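Local coordinates for glucan-binding protein C, GbpC (PDB 5UQZ) that probably binds glucan and mediates sucrose-independent and sucrose-dependent adherence of Streptococcus mutans, at residues 147-152 and 209-214; 40-45 and 339-344. All coordinates share one frame; numbering follows the deposited sequence. Where two conformers were deposited one is given.

Contact 1: 147-152 and 209-214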
# COMPACT_ATOMS: atom_id res chain seq x y z
N LYS A 147 -1.81 26.62 -4.50
CA LYS A 147 -1.51 26.66 -5.92
C LYS A 147 -2.20 25.44 -6.53
O LYS A 147 -1.79 24.29 -6.27
CB LYS A 147 0.00 26.57 -6.15
CG LYS A 147 0.77 27.73 -5.53
CD LYS A 147 2.28 27.49 -5.68
CE LYS A 147 3.05 28.70 -5.21
NZ LYS A 147 4.45 28.72 -5.73
N LYS A 148 -3.18 25.68 -7.39
CA LYS A 148 -3.79 24.55 -8.08
C LYS A 148 -2.72 23.88 -8.95
O LYS A 148 -1.92 24.55 -9.61
CB LYS A 148 -4.95 25.08 -8.94
CG LYS A 148 -5.75 23.97 -9.64
CD LYS A 148 -6.94 24.57 -10.36
CE LYS A 148 -7.54 23.59 -11.35
NZ LYS A 148 -8.12 22.35 -10.71
N ILE A 149 -2.76 22.56 -8.99
CA ILE A 149 -1.80 21.76 -9.75
C ILE A 149 -2.39 21.45 -11.11
O ILE A 149 -3.52 20.95 -11.20
CB ILE A 149 -1.44 20.50 -8.97
CG1 ILE A 149 -0.60 20.91 -7.73
CG2 ILE A 149 -0.67 19.53 -9.85
CD1 ILE A 149 -0.46 19.79 -6.66
N SER A 150 -1.63 21.75 -12.18
CA SER A 150 -2.10 21.56 -13.55
C SER A 150 -1.56 20.31 -14.20
O SER A 150 -2.12 19.87 -15.22
CB SER A 150 -1.65 22.75 -14.40
OG SER A 150 -0.22 22.75 -14.51
N LYS A 151 -0.51 19.73 -13.66
CA LYS A 151 0.23 18.67 -14.33
C LYS A 151 1.15 18.07 -13.29
O LYS A 151 1.57 18.78 -12.35
CB LYS A 151 1.05 19.32 -15.49
CG LYS A 151 1.96 18.39 -16.25
CD LYS A 151 2.53 19.09 -17.47
CE LYS A 151 3.48 20.20 -17.18
NZ LYS A 151 4.07 20.72 -18.48
N VAL A 152 1.49 16.81 -13.46
CA VAL A 152 2.44 16.12 -12.61
C VAL A 152 3.41 15.40 -13.54
O VAL A 152 2.97 14.77 -14.50
CB VAL A 152 1.76 15.09 -11.66
CG1 VAL A 152 2.76 14.51 -10.68
CG2 VAL A 152 0.57 15.75 -10.91
N ASN A 209 4.78 26.23 -14.35
CA ASN A 209 6.08 26.17 -13.69
C ASN A 209 6.10 25.13 -12.60
O ASN A 209 5.09 24.83 -11.94
CB ASN A 209 6.48 27.52 -13.14
CG ASN A 209 6.90 28.49 -14.28
OD1 ASN A 209 6.36 29.56 -14.37
ND2 ASN A 209 7.83 28.07 -15.18
N GLU A 210 7.28 24.57 -12.39
CA GLU A 210 7.46 23.61 -11.30
C GLU A 210 7.22 24.30 -9.96
O GLU A 210 7.66 25.42 -9.74
CB GLU A 210 8.88 23.04 -11.34
CG GLU A 210 9.19 22.32 -12.63
CD GLU A 210 10.51 21.60 -12.59
OE1 GLU A 210 11.22 21.62 -11.55
OE2 GLU A 210 10.86 20.94 -13.61
N ILE A 211 6.59 23.59 -9.04
CA ILE A 211 6.26 24.14 -7.73
C ILE A 211 7.38 23.81 -6.75
O ILE A 211 7.76 22.64 -6.56
CB ILE A 211 4.93 23.55 -7.27
CG1 ILE A 211 3.82 24.06 -8.14
CG2 ILE A 211 4.68 23.97 -5.80
CD1 ILE A 211 2.44 23.43 -7.84
N ASP A 212 7.90 24.87 -6.11
CA ASP A 212 8.91 24.73 -5.06
C ASP A 212 8.29 24.15 -3.79
O ASP A 212 7.35 24.73 -3.24
CB ASP A 212 9.47 26.14 -4.82
CG ASP A 212 10.57 26.18 -3.76
OD1 ASP A 212 11.02 25.15 -3.26
OD2 ASP A 212 10.98 27.33 -3.41
N LEU A 213 8.82 23.02 -3.33
CA LEU A 213 8.33 22.32 -2.14
C LEU A 213 9.11 22.65 -0.89
O LEU A 213 8.91 22.00 0.15
CB LEU A 213 8.27 20.81 -2.40
CG LEU A 213 7.46 20.40 -3.63
CD1 LEU A 213 7.46 18.87 -3.75
CD2 LEU A 213 6.00 20.92 -3.59
N SER A 214 9.97 23.68 -0.93
CA SER A 214 10.85 23.86 0.22
C SER A 214 10.20 24.57 1.40
O SER A 214 10.91 24.79 2.39
CB SER A 214 12.19 24.49 -0.15
OG SER A 214 11.98 25.78 -0.70
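Ile211 meets Ile149 and Lys147 where a loop of the beta-supersandwich packs beside strand 147-148, the outermost strand of a small three-stranded antiparallel sheet. The chain is the GbpC-family region with the helix leading into it, one piece of a longer wall-anchored protein. The loop follows strand 194-204. Ile211 covers Lys147, in the short strand, and Ile149 just after it.

At the head of 209-214, the backbone N of Asn209 is held by the carboxylate of Asp205. Glu210 turns to strand 194-204 instead, touching Ile202 and Tyr204. Ile211 then makes the contact. Its backbone pairs with Phe203, so the residue stays tied to the strand it has just left. Its CA lies 8.4 Å from the CA of Lys147, so the gap between the backbones is filled by side chains.

The two branches of Ile211 have separate jobs. Its CG1 sits beside the backbone N (chi1 -68°) and carries the end methyl toward Ile149. Ile211 CD1 rests 4.0 Å from Ile149 CG1. The methyl of one isoleucine thus lands on the methylene of the other, and the two side chains cross at about a right angle. Ile211 CG2, anti to the backbone N, lies 4.3 Å from Lys147 CD. The lysine chain is extended and exposed as it passes this methyl. Both isoleucines are buried. Tyr144 of the neighbouring strand and Phe203 extend the same apolar patch.

Past Ile211 the loop turns. Leu213 packs on Tyr144 and Tyr307. Asp212 forms an Asx turn with Ser214. A further bond from the Ser214 hydroxyl rests on one of two conformers and is doubtful. Ser214 N meets Asp212 OD1 at 2.9 Å, from above the carboxylate plane.

Contact 2: 40-45 and 339-344; sequences AAYEQY and KDPGAK
The long N-terminal helix 3-51 is met here by the tail that leaves the folded domain after strand 325-329, with Tyr42 lying against Lys339, Asp340 and Pro341. The join lies at the surface, and this part of the helix belongs to a predicted coiled coil.

One face of the Tyr42 ring lies on the peptide joining Lys339 to Asp340. Tyr42 CD1 is 3.4 Å from Lys339 C, and Tyr42 CE1 is 3.6 Å from Asp340 N. Asp340 CA stands over the middle of the Tyr42 ring, 3.6 Å above its plane. Asp340 CB makes a CH-pi contact over the same ring, 4.0 Å from the Tyr42 centroid and 29° off the normal. The Asp340 carboxylate is turned almost parallel to the ring, the planes 10° apart, and Asp340 CG lies 3.9 Å from Tyr42 CE2. The phenol CG is anti to the backbone N (chi1 -179°), which carries the ring out from the helix to the tail. Pro341 CD approaches Tyr42 CD2 obliquely at 4.0 Å.

Beyond the ring the tail bends. Asp340 OD1 accepts from Gly342 N at 2.8 Å, closing an Asx turn with Pro341 at its middle. Pro341 also packs on Tyr35 and Gln38, and Gly342 O is bonded to the hydroxyl of Tyr35. The helix therefore holds the tail over more than one turn.

No hydrogen bond links the two segments. The join rests on a ring face, a flat peptide and C-H groups, so it depends on shape rather than on paired charges. The bond to Gly342 N gives the Asp340 carboxylate a polar partner and probably helps fix its orientation beside the ring.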
# COMPACT_ATOMS: atom_id res chain seq x y z
N ALA A 40 -4.20 3.18 21.93
CA ALA A 40 -2.92 3.77 22.31
C ALA A 40 -2.34 4.59 21.17
O ALA A 40 -1.82 5.69 21.40
CB ALA A 40 -1.94 2.68 22.71
N ALA A 41 -2.37 4.05 19.95
CA ALA A 41 -1.84 4.79 18.82
C ALA A 41 -2.63 6.08 18.56
O ALA A 41 -2.03 7.13 18.28
CB ALA A 41 -1.87 3.88 17.59
N TYR A 42 -3.98 6.01 18.64
CA TYR A 42 -4.82 7.18 18.45
C TYR A 42 -4.55 8.24 19.51
O TYR A 42 -4.42 9.43 19.18
CB TYR A 42 -6.27 6.74 18.49
CG TYR A 42 -7.28 7.86 18.29
CD1 TYR A 42 -7.25 8.64 17.14
CD2 TYR A 42 -8.28 8.09 19.23
CE1 TYR A 42 -8.20 9.62 16.93
CE2 TYR A 42 -9.23 9.09 19.03
CZ TYR A 42 -9.19 9.85 17.87
OH TYR A 42 -10.14 10.80 17.64
N GLU A 43 -4.43 7.82 20.77
CA GLU A 43 -4.19 8.82 21.79
C GLU A 43 -2.83 9.46 21.60
O GLU A 43 -2.66 10.66 21.85
CB GLU A 43 -4.33 8.19 23.18
CG GLU A 43 -5.73 7.74 23.54
CD GLU A 43 -6.77 8.87 23.50
OE1 GLU A 43 -6.45 10.03 23.84
OE2 GLU A 43 -7.93 8.56 23.12
N GLN A 44 -1.82 8.67 21.21
CA GLN A 44 -0.52 9.25 20.94
C GLN A 44 -0.57 10.25 19.79
O GLN A 44 0.03 11.33 19.86
CB GLN A 44 0.51 8.15 20.67
CG GLN A 44 1.92 8.68 20.41
CD GLN A 44 2.52 9.42 21.61
OE1 GLN A 44 2.04 9.30 22.73
NE2 GLN A 44 3.59 10.18 21.37
N TYR A 45 -1.26 9.88 18.70
CA TYR A 45 -1.37 10.79 17.58
C TYR A 45 -2.07 12.09 17.98
O TYR A 45 -1.61 13.19 17.62
CB TYR A 45 -2.13 10.08 16.45
CG TYR A 45 -2.22 10.94 15.20
CD1 TYR A 45 -1.06 11.45 14.57
CD2 TYR A 45 -3.46 11.28 14.66
CE1 TYR A 45 -1.13 12.25 13.44
CE2 TYR A 45 -3.55 12.08 13.50
CZ TYR A 45 -2.39 12.55 12.89
OH TYR A 45 -2.47 13.32 11.77
N LYS A 339 -6.87 6.14 13.93
CA LYS A 339 -8.20 6.73 13.98
C LYS A 339 -8.87 6.29 15.28
O LYS A 339 -8.36 5.44 16.04
CB LYS A 339 -9.05 6.25 12.80
CG LYS A 339 -8.44 6.42 11.45
CD LYS A 339 -8.34 7.81 11.03
CE LYS A 339 -7.66 7.88 9.67
NZ LYS A 339 -7.68 9.29 9.17
N ASP A 340 -10.03 6.87 15.54
CA ASP A 340 -10.75 6.59 16.76
C ASP A 340 -11.32 5.18 16.69
O ASP A 340 -12.14 4.89 15.82
CB ASP A 340 -11.89 7.61 16.83
CG ASP A 340 -12.70 7.50 18.09
OD1 ASP A 340 -12.56 6.56 18.88
OD2 ASP A 340 -13.56 8.41 18.29
N PRO A 341 -10.94 4.27 17.60
CA PRO A 341 -11.50 2.90 17.56
C PRO A 341 -12.88 2.80 18.17
O PRO A 341 -13.46 1.71 18.15
CB PRO A 341 -10.50 2.10 18.39
CG PRO A 341 -9.98 3.09 19.40
CD PRO A 341 -9.95 4.46 18.67
N GLY A 342 -13.44 3.88 18.67
CA GLY A 342 -14.76 3.80 19.30
C GLY A 342 -14.70 3.22 20.71
O GLY A 342 -13.71 3.38 21.44
N ALA A 343 -15.77 2.54 21.09
CA ALA A 343 -15.91 2.00 22.44
C ALA A 343 -15.19 0.67 22.57
O ALA A 343 -15.11 -0.10 21.62
CB ALA A 343 -17.39 1.81 22.80
N LYS A 344 -14.66 0.43 23.77
CA LYS A 344 -14.00 -0.84 24.03
C LYS A 344 -14.96 -2.01 23.82
O LYS A 344 -16.14 -1.93 24.17
CB LYS A 344 -13.43 -0.85 25.45
CG LYS A 344 -12.63 -2.06 25.80
CD LYS A 344 -12.48 -2.20 27.29
CE LYS A 344 -11.19 -2.91 27.65
NZ LYS A 344 -11.34 -3.72 28.88

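Contact 1 is largely buried, while contact 2 lies at the surface. Their centres are about 35 Å apart, their nearest atoms about 18 Å, and they share no helix or strand. In the folded domain, 147-152 and 209-214 meet beside an outer strand, through two isoleucines and the aliphatic part of a lysine. At the surface, 40-45 and 339-344 join the N-terminal helix and the C-terminal tail by laying an aromatic face on a peptide. Neither contact uses a hydrogen bond across its segments. Each has an Asx turn in its loop segment, but only in contact 2 does the turn's aspartate also touch the partner segment. Both lie away from the calcium site.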